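Local coordinates for protein peptide amidase (Stenotrophomonas maltophilia, PDB 1M22) that probably hydrolyses amide bonds, as a peptide amidase of the amidase signature family, at residues N197-L202 / R485-P490; R229-A234 / K472-A477; F6-T11 / S27-Q32. One frame throughout, in Å; residues are numbered along the deposited sequence.

Contact 1. Residues N197-L202 / R485-P490; sequences NGVVGL and RARRPP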
ATOM      1  N   ASN A 197      10.398   4.364  -1.406  1.00  5.66           N
ATOM      2  CA  ASN A 197      10.235   5.787  -1.127  1.00  6.25           C
ATOM      3  C   ASN A 197      10.420   6.158   0.348  1.00  5.86           C
ATOM      4  O   ASN A 197       9.983   7.220   0.791  1.00  6.37           O
ATOM      5  CB  ASN A 197       8.872   6.260  -1.648  1.00  5.10           C
ATOM      6  CG  ASN A 197       8.773   6.183  -3.162  1.00  7.09           C
ATOM      7  OD1 ASN A 197       9.352   7.009  -3.877  1.00  8.52           O
ATOM      8  ND2 ASN A 197       8.055   5.185  -3.664  1.00  6.61           N
ATOM      9  N   GLY A 198      11.060   5.271   1.107  1.00  5.11           N
ATOM     10  CA  GLY A 198      11.359   5.550   2.503  1.00  5.70           C
ATOM     11  C   GLY A 198      10.237   5.790   3.490  1.00  5.24           C
ATOM     12  O   GLY A 198      10.381   6.611   4.403  1.00  6.26           O
ATOM     13  N   VAL A 199       9.132   5.070   3.335  1.00  4.99           N
ATOM     14  CA  VAL A 199       8.005   5.217   4.246  1.00  4.79           C
ATOM     15  C   VAL A 199       7.520   3.860   4.733  1.00  5.20           C
ATOM     16  O   VAL A 199       8.002   2.814   4.287  1.00  6.17           O
ATOM     17  CB  VAL A 199       6.817   5.976   3.586  1.00  5.41           C
ATOM     18  CG1 VAL A 199       7.249   7.384   3.204  1.00  6.85           C
ATOM     19  CG2 VAL A 199       6.315   5.221   2.366  1.00  6.61           C
ATOM     20  N   VAL A 200       6.579   3.894   5.669  1.00  5.03           N
ATOM     21  CA  VAL A 200       6.001   2.683   6.226  1.00  5.14           C
ATOM     22  C   VAL A 200       4.829   2.242   5.357  1.00  3.81           C
ATOM     23  O   VAL A 200       4.024   3.066   4.908  1.00  5.85           O
ATOM     24  CB  VAL A 200       5.486   2.929   7.668  1.00  5.60           C
ATOM     25  CG1 VAL A 200       4.729   1.702   8.183  1.00  5.21           C
ATOM     26  CG2 VAL A 200       6.653   3.265   8.590  1.00  6.36           C
ATOM     27  N   GLY A 201       4.750   0.939   5.109  1.00  5.17           N
ATOM     28  CA  GLY A 201       3.659   0.383   4.333  1.00  4.96           C
ATOM     29  C   GLY A 201       3.188  -0.868   5.046  1.00  4.75           C
ATOM     30  O   GLY A 201       4.007  -1.683   5.469  1.00  6.92           O
ATOM     31  N   LEU A 202       1.879  -1.024   5.196  1.00  5.94           N
ATOM     32  CA  LEU A 202       1.336  -2.199   5.868  1.00  5.90           C
ATOM     33  C   LEU A 202       0.262  -2.863   5.016  1.00  6.25           C
ATOM     34  O   LEU A 202      -0.739  -2.229   4.676  1.00  6.17           O
ATOM     35  CB  LEU A 202       0.752  -1.787   7.224  1.00  8.33           C
ATOM     36  CG  LEU A 202       0.369  -2.863   8.243  1.00 11.31           C
ATOM     37  CD1 LEU A 202       0.143  -2.190   9.587  1.00 13.58           C
ATOM     38  CD2 LEU A 202      -0.878  -3.615   7.803  1.00 11.90           C
ATOM     39  N   ARG A 485      14.758   5.162  14.067  1.00  8.79           N
ATOM     40  CA  ARG A 485      14.300   6.406  13.439  1.00  9.62           C
ATOM     41  C   ARG A 485      15.122   6.684  12.179  1.00 10.31           C
ATOM     42  O   ARG A 485      15.610   7.796  11.966  1.00 10.87           O
ATOM     43  CB  ARG A 485      14.448   7.566  14.432  1.00  9.61           C
ATOM     44  CG  ARG A 485      13.705   7.348  15.753  1.00 11.99           C
ATOM     45  CD  ARG A 485      12.198   7.334  15.548  1.00 17.22           C
ATOM     46  NE  ARG A 485      11.691   8.642  15.143  1.00 20.62           N
ATOM     47  CZ  ARG A 485      11.618   9.700  15.946  1.00 22.58           C
ATOM     48  NH1 ARG A 485      12.016   9.613  17.210  1.00 23.41           N
ATOM     49  NH2 ARG A 485      11.141  10.849  15.484  1.00 25.38           N
ATOM     50  N   ALA A 486      15.235   5.666  11.331  1.00  8.76           N
ATOM     51  CA  ALA A 486      16.036   5.741  10.116  1.00 10.67           C
ATOM     52  C   ALA A 486      15.503   6.579   8.968  1.00 12.86           C
ATOM     53  O   ALA A 486      16.281   7.015   8.117  1.00 15.88           O
ATOM     54  CB  ALA A 486      16.329   4.338   9.618  1.00 10.68           C
ATOM     55  N   ARG A 487      14.199   6.806   8.915  1.00 10.92           N
ATOM     56  CA  ARG A 487      13.670   7.596   7.813  1.00 12.27           C
ATOM     57  C   ARG A 487      14.294   8.978   7.729  1.00 13.48           C
ATOM     58  O   ARG A 487      14.513   9.646   8.738  1.00 13.57           O
ATOM     59  CB  ARG A 487      12.155   7.756   7.907  1.00 10.64           C
ATOM     60  CG  ARG A 487      11.624   8.730   6.855  1.00 10.31           C
ATOM     61  CD  ARG A 487      10.117   8.889   6.870  1.00  7.14           C
ATOM     62  NE  ARG A 487       9.750  10.167   6.262  1.00  7.23           N
ATOM     63  CZ  ARG A 487       9.735  10.407   4.954  1.00  6.81           C
ATOM     64  NH1 ARG A 487      10.043   9.448   4.086  1.00  6.91           N
ATOM     65  NH2 ARG A 487       9.461  11.627   4.515  1.00  6.70           N
ATOM     66  N   ARG A 488      14.579   9.388   6.501  1.00 14.34           N
ATOM     67  CA  ARG A 488      15.132  10.701   6.213  1.00 13.23           C
ATOM     68  C   ARG A 488      14.281  11.219   5.061  1.00 13.85           C
ATOM     69  O   ARG A 488      14.078  10.511   4.073  1.00 14.38           O
ATOM     70  CB  ARG A 488      16.597  10.587   5.788  1.00 16.75           C
ATOM     71  CG  ARG A 488      17.539  10.203   6.920  1.00 19.14           C
ATOM     72  CD  ARG A 488      17.629  11.319   7.953  1.00 21.54           C
ATOM     73  NE  ARG A 488      18.473  10.963   9.092  1.00 23.02           N
ATOM     74  CZ  ARG A 488      18.111  10.135  10.067  1.00 24.20           C
ATOM     75  NH1 ARG A 488      16.912   9.570  10.053  1.00 22.93           N
ATOM     76  NH2 ARG A 488      18.948   9.874  11.062  1.00 25.60           N
ATOM     77  N   PRO A 489      13.747  12.444   5.179  1.00 12.70           N
ATOM     78  CA  PRO A 489      12.921  12.981   4.096  1.00 12.60           C
ATOM     79  C   PRO A 489      13.735  13.242   2.837  1.00 10.90           C
ATOM     80  O   PRO A 489      14.957  13.393   2.891  1.00 11.53           O
ATOM     81  CB  PRO A 489      12.361  14.265   4.694  1.00 14.15           C
ATOM     82  CG  PRO A 489      13.473  14.717   5.596  1.00 17.07           C
ATOM     83  CD  PRO A 489      13.893  13.428   6.268  1.00 14.48           C
ATOM     84  N   PRO A 490      13.065  13.275   1.677  1.00  9.70           N
ATOM     85  CA  PRO A 490      13.765  13.528   0.417  1.00 10.10           C
ATOM     86  C   PRO A 490      14.177  14.991   0.337  1.00 12.92           C
ATOM     87  O   PRO A 490      13.529  15.857   0.918  1.00 13.23           O
ATOM     88  CB  PRO A 490      12.723  13.155  -0.632  1.00  9.71           C
ATOM     89  CG  PRO A 490      11.435  13.533   0.034  1.00 10.05           C
ATOM     90  CD  PRO A 490      11.633  13.011   1.440  1.00  9.57           C
TER
HETATM   91  O   HOH W   1      13.380   7.251   4.594  1.00 24.83           O
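A Schellman motif closes helix 191-196, and the carbonyl of its C-prime residue, Gly198, is where Arg487 of the C-terminal loop takes hold. Gly198 has positive phi; its N returns to Ala195 O, and Val199 N returns to Ala194 O. The chain then runs on into strand 200-203 of the central sheet. From across the contact, Arg487 NH1 donates to Gly198 O at 2.9 Å, with an N-H...O angle of 157°. The oxygen lies at the edge of the guanidinium, near its plane, whereas the nitrogen sits well above the carbonyl plane. The arginine chain is extended, with CG anti to the backbone N (chi1 173°), and passes alongside the carbonyl so that CD also comes to 3.4 Å from Gly198 O. Val199 points the same way beside it, its CG1 3.6 Å from Arg487 NH1. A water joins the backbones by a second route: it donates to Gly198 O at 3.1 Å and accepts from Arg488 N at the same distance. The other guanidinium nitrogens are used too, NE in a salt bridge to Glu10 and NH2 on Ala174 O at the end of helix 167-174. Bonds from all three nitrogens fix the rotation of the guanidinium, and the Glu10 carboxylate would probably offset the arginine's positive charge.

Contact 2. Residues R229-A234 / K472-A477; sequences RSVADA and KLIEMA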
ATOM      1  N   ARG A 229       4.458   7.860   7.159  1.00  5.83           N
ATOM      2  CA  ARG A 229       5.862   8.079   7.463  1.00  7.07           C
ATOM      3  C   ARG A 229       6.282   7.373   8.744  1.00  7.96           C
ATOM      4  O   ARG A 229       7.474   7.161   8.976  1.00  9.03           O
ATOM      5  CB  ARG A 229       6.145   9.579   7.570  1.00  6.70           C
ATOM      6  CG  ARG A 229       6.042  10.314   6.240  1.00  7.55           C
ATOM      7  CD  ARG A 229       6.159  11.818   6.436  1.00  7.63           C
ATOM      8  NE  ARG A 229       5.067  12.338   7.254  1.00  8.42           N
ATOM      9  CZ  ARG A 229       3.848  12.610   6.798  1.00  8.28           C
ATOM     10  NH1 ARG A 229       3.551  12.427   5.516  1.00  8.52           N
ATOM     11  NH2 ARG A 229       2.915  13.049   7.632  1.00 10.21           N
ATOM     12  N   SER A 230       5.306   6.992   9.565  1.00  6.40           N
ATOM     13  CA  SER A 230       5.593   6.322  10.829  1.00  7.10           C
ATOM     14  C   SER A 230       4.640   5.166  11.092  1.00  6.39           C
ATOM     15  O   SER A 230       3.533   5.119  10.553  1.00  6.21           O
ATOM     16  CB  SER A 230       5.480   7.314  11.987  1.00  8.52           C
ATOM     17  OG  SER A 230       4.123   7.678  12.197  1.00  9.21           O
ATOM     18  N   VAL A 231       5.079   4.239  11.934  1.00  5.86           N
ATOM     19  CA  VAL A 231       4.261   3.092  12.297  1.00  6.18           C
ATOM     20  C   VAL A 231       3.018   3.548  13.061  1.00  5.50           C
ATOM     21  O   VAL A 231       1.939   2.995  12.869  1.00  6.42           O
ATOM     22  CB  VAL A 231       5.073   2.086  13.148  1.00  6.51           C
ATOM     23  CG1 VAL A 231       4.171   0.948  13.624  1.00  7.25           C
ATOM     24  CG2 VAL A 231       6.236   1.532  12.326  1.00  7.77           C
ATOM     25  N   ALA A 232       3.163   4.559  13.915  1.00  5.87           N
ATOM     26  CA  ALA A 232       2.023   5.063  14.675  1.00  6.11           C
ATOM     27  C   ALA A 232       0.930   5.583  13.740  1.00  6.86           C
ATOM     28  O   ALA A 232      -0.256   5.350  13.966  1.00  6.95           O
ATOM     29  CB  ALA A 232       2.476   6.170  15.620  1.00  8.00           C
ATOM     30  N   ASP A 233       1.330   6.294  12.689  1.00  6.01           N
ATOM     31  CA  ASP A 233       0.367   6.820  11.725  1.00  6.73           C
ATOM     32  C   ASP A 233      -0.323   5.671  10.988  1.00  6.07           C
ATOM     33  O   ASP A 233      -1.534   5.701  10.762  1.00  6.62           O
ATOM     34  CB  ASP A 233       1.064   7.735  10.710  1.00  8.03           C
ATOM     35  CG  ASP A 233       1.424   9.092  11.288  1.00 10.87           C
ATOM     36  OD1 ASP A 233       1.220   9.308  12.504  1.00 11.02           O
ATOM     37  OD2 ASP A 233       1.914   9.947  10.516  1.00 11.26           O
ATOM     38  N   ALA A 234       0.449   4.658  10.604  1.00  5.93           N
ATOM     39  CA  ALA A 234      -0.125   3.514   9.905  1.00  6.26           C
ATOM     40  C   ALA A 234      -1.136   2.798  10.797  1.00  6.18           C
ATOM     41  O   ALA A 234      -2.188   2.356  10.326  1.00  6.47           O
ATOM     42  CB  ALA A 234       0.974   2.549   9.485  1.00  7.23           C
ATOM     43  N   LYS A 472       0.757  -7.907  16.762  1.00  8.44           N
ATOM     44  CA  LYS A 472       2.130  -8.273  17.090  1.00  9.95           C
ATOM     45  C   LYS A 472       3.134  -7.645  16.127  1.00  8.25           C
ATOM     46  O   LYS A 472       4.196  -7.176  16.541  1.00  8.88           O
ATOM     47  CB  LYS A 472       2.288  -9.798  17.071  1.00 14.82           C
ATOM     48  CG  LYS A 472       3.678 -10.280  17.459  1.00 20.66           C
ATOM     49  CD  LYS A 472       3.854 -11.772  17.206  1.00 25.60           C
ATOM     50  CE  LYS A 472       2.921 -12.613  18.060  1.00 26.79           C
ATOM     51  NZ  LYS A 472       3.122 -14.069  17.808  1.00 26.75           N
ATOM     52  N   LEU A 473       2.807  -7.636  14.838  1.00  7.69           N
ATOM     53  CA  LEU A 473       3.715  -7.048  13.861  1.00  8.54           C
ATOM     54  C   LEU A 473       3.905  -5.563  14.125  1.00  7.32           C
ATOM     55  O   LEU A 473       5.006  -5.038  13.986  1.00  7.58           O
ATOM     56  CB  LEU A 473       3.196  -7.253  12.437  1.00 10.30           C
ATOM     57  CG  LEU A 473       3.247  -8.681  11.892  1.00 10.98           C
ATOM     58  CD1 LEU A 473       2.819  -8.676  10.430  1.00 13.89           C
ATOM     59  CD2 LEU A 473       4.659  -9.242  12.025  1.00 11.59           C
ATOM     60  N   ILE A 474       2.830  -4.886  14.510  1.00  8.40           N
ATOM     61  CA  ILE A 474       2.914  -3.462  14.797  1.00  8.50           C
ATOM     62  C   ILE A 474       3.782  -3.208  16.029  1.00  8.78           C
ATOM     63  O   ILE A 474       4.607  -2.291  16.029  1.00  8.58           O
ATOM     64  CB  ILE A 474       1.508  -2.856  14.984  1.00  8.15           C
ATOM     65  CG1 ILE A 474       0.818  -2.773  13.620  1.00  8.62           C
ATOM     66  CG2 ILE A 474       1.603  -1.471  15.623  1.00 10.29           C
ATOM     67  CD1 ILE A 474      -0.645  -2.374  13.676  1.00  9.70           C
ATOM     68  N   GLU A 475       3.610  -4.019  17.072  1.00  8.53           N
ATOM     69  CA  GLU A 475       4.411  -3.871  18.288  1.00 10.00           C
ATOM     70  C   GLU A 475       5.894  -3.988  17.956  1.00  8.25           C
ATOM     71  O   GLU A 475       6.714  -3.190  18.411  1.00  8.43           O
ATOM     72  CB  GLU A 475       4.104  -4.967  19.313  1.00 15.08           C
ATOM     73  CG  GLU A 475       2.675  -5.099  19.775  1.00 19.24           C
ATOM     74  CD  GLU A 475       2.539  -6.163  20.853  1.00 17.65           C
ATOM     75  OE1 GLU A 475       3.126  -7.259  20.689  1.00 21.11           O
ATOM     76  OE2 GLU A 475       1.845  -5.909  21.859  1.00 22.93           O
ATOM     77  N   MET A 476       6.236  -5.012  17.179  1.00  7.39           N
ATOM     78  CA  MET A 476       7.622  -5.255  16.812  1.00  7.44           C
ATOM     79  C   MET A 476       8.197  -4.178  15.903  1.00  6.39           C
ATOM     80  O   MET A 476       9.315  -3.702  16.119  1.00  7.67           O
ATOM     81  CB  MET A 476       7.738  -6.637  16.164  1.00  8.31           C
ATOM     82  CG  MET A 476       7.415  -7.762  17.146  1.00  9.79           C
ATOM     83  SD  MET A 476       7.500  -9.428  16.465  1.00 15.05           S
ATOM     84  CE  MET A 476       9.180  -9.637  16.330  1.00 13.64           C
ATOM     85  N   ALA A 477       7.427  -3.786  14.893  1.00  6.65           N
ATOM     86  CA  ALA A 477       7.860  -2.760  13.956  1.00  7.26           C
ATOM     87  C   ALA A 477       8.035  -1.417  14.662  1.00  6.47           C
ATOM     88  O   ALA A 477       8.988  -0.687  14.400  1.00  6.62           O
ATOM     89  CB  ALA A 477       6.849  -2.635  12.821  1.00  7.41           C
TER
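This is apolar helix-to-helix packing on one side of the mixed central sheet of the amidase fold, where the first turn of helix 231-241 lies against the first half of helix 470-484. Strands 200-203 and 446-454 supply the floor: Val231 rests on Val200 and Val449, Ala477 on Leu447 and Val449, and Ile474 on Leu202. Val231 carries the contact from its side, pointing at the other helix with its two methyls spread over successive turns. CG1, anti to the backbone N (chi1 175°), reaches Ile474 CG2 at 4.1 Å, while CG2 comes to 4.2 Å from Ala477 CB. The valine therefore straddles residues one helical turn apart, and the two branched side chains, Val231 and Ile474, run antiparallel alongside one another, each reaching past the other's methyl. Val231 CA and Ala477 CA come to 7.1 Å, consistent with the small side chain of Ala477. No hydrogen bond joins the two segments here, although Glu481, further along helix 470-484, accepts from Val231 N and so uses an N-H at the start of the neighbouring helix. That start is also capped from within its own segment, by Ser230 at the N-cap. Ser230 OG bonds Asp12 as well, which ties the cap to the N-terminal part of the chain. Within the turn, Asp233 N donates to Ser230 OG at 3.2 Å, with an N-H...O angle of 157°.

Contact 3. Residues F6-T11 / S27-Q32; sequences FPYAET and STTLTQ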
ATOM      1  N   PHE A   6       8.516  23.238   5.461  1.00 30.10           N
ATOM      2  CA  PHE A   6       7.105  22.903   5.631  1.00 24.24           C
ATOM      3  C   PHE A   6       6.816  22.681   7.116  1.00 22.74           C
ATOM      4  O   PHE A   6       7.359  21.767   7.736  1.00 21.58           O
ATOM      5  CB  PHE A   6       6.783  21.643   4.824  1.00 20.18           C
ATOM      6  CG  PHE A   6       5.315  21.374   4.667  1.00 17.13           C
ATOM      7  CD1 PHE A   6       4.465  22.338   4.134  1.00 16.13           C
ATOM      8  CD2 PHE A   6       4.784  20.139   5.027  1.00 15.16           C
ATOM      9  CE1 PHE A   6       3.108  22.077   3.959  1.00 14.48           C
ATOM     10  CE2 PHE A   6       3.429  19.867   4.856  1.00 13.12           C
ATOM     11  CZ  PHE A   6       2.589  20.839   4.321  1.00 13.64           C
ATOM     12  N   PRO A   7       5.943  23.517   7.702  1.00 22.04           N
ATOM     13  CA  PRO A   7       5.565  23.446   9.116  1.00 21.21           C
ATOM     14  C   PRO A   7       4.951  22.139   9.609  1.00 20.61           C
ATOM     15  O   PRO A   7       4.869  21.908  10.814  1.00 22.00           O
ATOM     16  CB  PRO A   7       4.611  24.629   9.275  1.00 22.58           C
ATOM     17  CG  PRO A   7       3.963  24.712   7.931  1.00 24.46           C
ATOM     18  CD  PRO A   7       5.140  24.535   6.999  1.00 22.54           C
ATOM     19  N   TYR A   8       4.525  21.280   8.688  1.00 17.33           N
ATOM     20  CA  TYR A   8       3.910  20.017   9.088  1.00 16.09           C
ATOM     21  C   TYR A   8       4.718  18.812   8.635  1.00 14.85           C
ATOM     22  O   TYR A   8       4.290  17.672   8.793  1.00 14.52           O
ATOM     23  CB  TYR A   8       2.489  19.941   8.526  1.00 15.82           C
ATOM     24  CG  TYR A   8       1.705  21.205   8.784  1.00 15.70           C
ATOM     25  CD1 TYR A   8       1.415  21.612  10.086  1.00 16.88           C
ATOM     26  CD2 TYR A   8       1.319  22.034   7.734  1.00 16.54           C
ATOM     27  CE1 TYR A   8       0.766  22.819  10.334  1.00 17.17           C
ATOM     28  CE2 TYR A   8       0.669  23.242   7.971  1.00 17.09           C
ATOM     29  CZ  TYR A   8       0.398  23.628   9.272  1.00 17.95           C
ATOM     30  OH  TYR A   8      -0.224  24.833   9.507  1.00 19.62           O
ATOM     31  N   ALA A   9       5.898  19.067   8.085  1.00 14.39           N
ATOM     32  CA  ALA A   9       6.748  17.986   7.613  1.00 13.22           C
ATOM     33  C   ALA A   9       7.083  17.005   8.732  1.00 13.91           C
ATOM     34  O   ALA A   9       7.439  17.402   9.842  1.00 15.36           O
ATOM     35  CB  ALA A   9       8.029  18.553   7.018  1.00 16.07           C
ATOM     36  N   GLU A  10       6.948  15.720   8.427  1.00 11.86           N
ATOM     37  CA  GLU A  10       7.251  14.645   9.367  1.00 13.18           C
ATOM     38  C   GLU A  10       6.443  14.671  10.661  1.00 14.23           C
ATOM     39  O   GLU A  10       6.842  14.057  11.650  1.00 17.52           O
ATOM     40  CB  GLU A  10       8.745  14.656   9.715  1.00 12.73           C
ATOM     41  CG  GLU A  10       9.672  14.655   8.510  1.00 13.28           C
ATOM     42  CD  GLU A  10       9.410  13.496   7.570  1.00 11.64           C
ATOM     43  OE1 GLU A  10       9.449  12.333   8.028  1.00 13.09           O
ATOM     44  OE2 GLU A  10       9.167  13.751   6.373  1.00 10.76           O
ATOM     45  N   THR A  11       5.312  15.368  10.662  1.00 13.19           N
ATOM     46  CA  THR A  11       4.482  15.449  11.861  1.00 13.10           C
ATOM     47  C   THR A  11       3.457  14.319  11.895  1.00 12.25           C
ATOM     48  O   THR A  11       2.666  14.158  10.965  1.00 14.31           O
ATOM     49  CB  THR A  11       3.751  16.801  11.935  1.00 13.49           C
ATOM     50  OG1 THR A  11       4.706  17.863  11.811  1.00 17.69           O
ATOM     51  CG2 THR A  11       3.029  16.944  13.270  1.00 15.26           C
ATOM     52  N   SER A  27      -8.326  22.134  10.504  1.00  9.12           N
ATOM     53  CA  SER A  27      -8.283  21.315   9.308  1.00 10.11           C
ATOM     54  C   SER A  27      -8.130  22.102   8.012  1.00  9.83           C
ATOM     55  O   SER A  27      -7.404  21.676   7.115  1.00 10.21           O
ATOM     56  CB  SER A  27      -9.525  20.431   9.236  1.00  9.34           C
ATOM     57  OG  SER A  27      -9.387  19.472   8.200  1.00  9.91           O
ATOM     58  N   THR A  28      -8.796  23.248   7.900  1.00  9.50           N
ATOM     59  CA  THR A  28      -8.686  24.021   6.669  1.00 10.02           C
ATOM     60  C   THR A  28      -7.263  24.528   6.437  1.00  9.43           C
ATOM     61  O   THR A  28      -6.779  24.536   5.307  1.00 10.67           O
ATOM     62  CB  THR A  28      -9.680  25.208   6.639  1.00 10.23           C
ATOM     63  OG1 THR A  28      -9.491  26.033   7.793  1.00 11.76           O
ATOM     64  CG2 THR A  28     -11.112  24.699   6.616  1.00 10.74           C
ATOM     65  N   THR A  29      -6.584  24.935   7.505  1.00 10.08           N
ATOM     66  CA  THR A  29      -5.214  25.421   7.377  1.00  9.67           C
ATOM     67  C   THR A  29      -4.302  24.279   6.928  1.00  9.48           C
ATOM     68  O   THR A  29      -3.501  24.428   6.004  1.00 10.95           O
ATOM     69  CB  THR A  29      -4.693  25.985   8.718  1.00 11.32           C
ATOM     70  OG1 THR A  29      -5.504  27.101   9.111  1.00 14.40           O
ATOM     71  CG2 THR A  29      -3.252  26.443   8.585  1.00 13.15           C
ATOM     72  N   LEU A  30      -4.435  23.133   7.587  1.00  9.77           N
ATOM     73  CA  LEU A  30      -3.625  21.963   7.261  1.00  9.48           C
ATOM     74  C   LEU A  30      -3.906  21.494   5.834  1.00  9.21           C
ATOM     75  O   LEU A  30      -2.981  21.225   5.061  1.00  9.29           O
ATOM     76  CB  LEU A  30      -3.921  20.843   8.261  1.00 10.61           C
ATOM     77  CG  LEU A  30      -3.125  19.541   8.150  1.00 10.80           C
ATOM     78  CD1 LEU A  30      -1.630  19.823   8.213  1.00 11.58           C
ATOM     79  CD2 LEU A  30      -3.540  18.614   9.283  1.00 11.81           C
ATOM     80  N   THR A  31      -5.186  21.413   5.489  1.00  8.00           N
ATOM     81  CA  THR A  31      -5.597  20.982   4.161  1.00  9.07           C
ATOM     82  C   THR A  31      -5.065  21.912   3.072  1.00  8.77           C
ATOM     83  O   THR A  31      -4.507  21.450   2.073  1.00 10.03           O
ATOM     84  CB  THR A  31      -7.136  20.895   4.074  1.00  8.76           C
ATOM     85  OG1 THR A  31      -7.597  19.867   4.961  1.00  9.52           O
ATOM     86  CG2 THR A  31      -7.586  20.573   2.658  1.00 10.53           C
ATOM     87  N   GLN A  32      -5.223  23.217   3.258  1.00  9.14           N
ATOM     88  CA  GLN A  32      -4.739  24.152   2.254  1.00  9.38           C
ATOM     89  C   GLN A  32      -3.216  24.133   2.157  1.00  8.41           C
ATOM     90  O   GLN A  32      -2.659  24.371   1.087  1.00  9.64           O
ATOM     91  CB  GLN A  32      -5.260  25.564   2.545  1.00 10.68           C
ATOM     92  CG  GLN A  32      -6.784  25.635   2.536  1.00 15.75           C
ATOM     93  CD  GLN A  32      -7.323  27.035   2.311  1.00 17.51           C
ATOM     94  OE1 GLN A  32      -7.561  27.447   1.174  1.00 20.05           O
ATOM     95  NE2 GLN A  32      -7.517  27.773   3.393  1.00 19.19           N
TER
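Tyr8 lays one face of its ring against Leu30 and carries its hydroxyl on to Thr29, meeting two consecutive residues of helix 27-43 in different ways. Leu30 CD1 stands over the ring, 3.8 Å from the centroid and 19° off the normal, a CH-pi contact. The methyl is displaced toward the rim on the CB side: it is 3.7 Å from Tyr8 CG and 4.1 Å from Tyr8 CE2. Leucine CG is anti to the backbone N (chi1 -177°), which carries the branch off the helix and brings CD1 over the ring although the CB itself does not face the tyrosine. Thr29 instead lies at about a right angle to Tyr8 and offers a methyl to the end of the phenol, with CG2 3.6 Å from Tyr8 OH; its own hydroxyl OG1 is bonded to Asp26, just before the helix.

The tyrosine comes from the N-terminal loop ahead of helix 13-21, where a type I turn from Phe6 to Ala9 overlaps a type II turn from Tyr8 to Thr11. The first turn, closed by Ala9 N on Phe6 O, brings Pro7 CG over the face of the Tyr8 ring opposite Leu30, so that the phenol is sandwiched between a proline from its own turn and a leucine from the helix. Phe6 CZ comes in at the ring edge, in its plane. Phe6 and Tyr8 both reach Ala33, and Leu30 touches Leu16 of helix 13-21, so the loop and that helix pack on the same stretch of helix 27-43. Deeper in the helix, Thr31 OG1 donates to Ser27 O at 2.8 Å, a carbonyl that also receives Thr31 N.

Overall arrangement
Starting at the N terminus, contact 3 closes first, a short loop, holding helix 13-21, that brings residues 6-11 against helix 27-43. Much later residues 197-202 open contact 1, which closes only at 485-490, near the C terminus. Contact 2 opens and closes within that span, pairing helix 231-241 with helix 470-484. Contacts 1 and 2 thus bring late elements of the chain to the central sheet, with Val200 packing against Ser230 and Val231. Glu10, two residues after Tyr8, joins contact 3 to contact 1 through its salt bridge with Arg487; Arg229 packs against both residues, so the three contacts meet around this charged group.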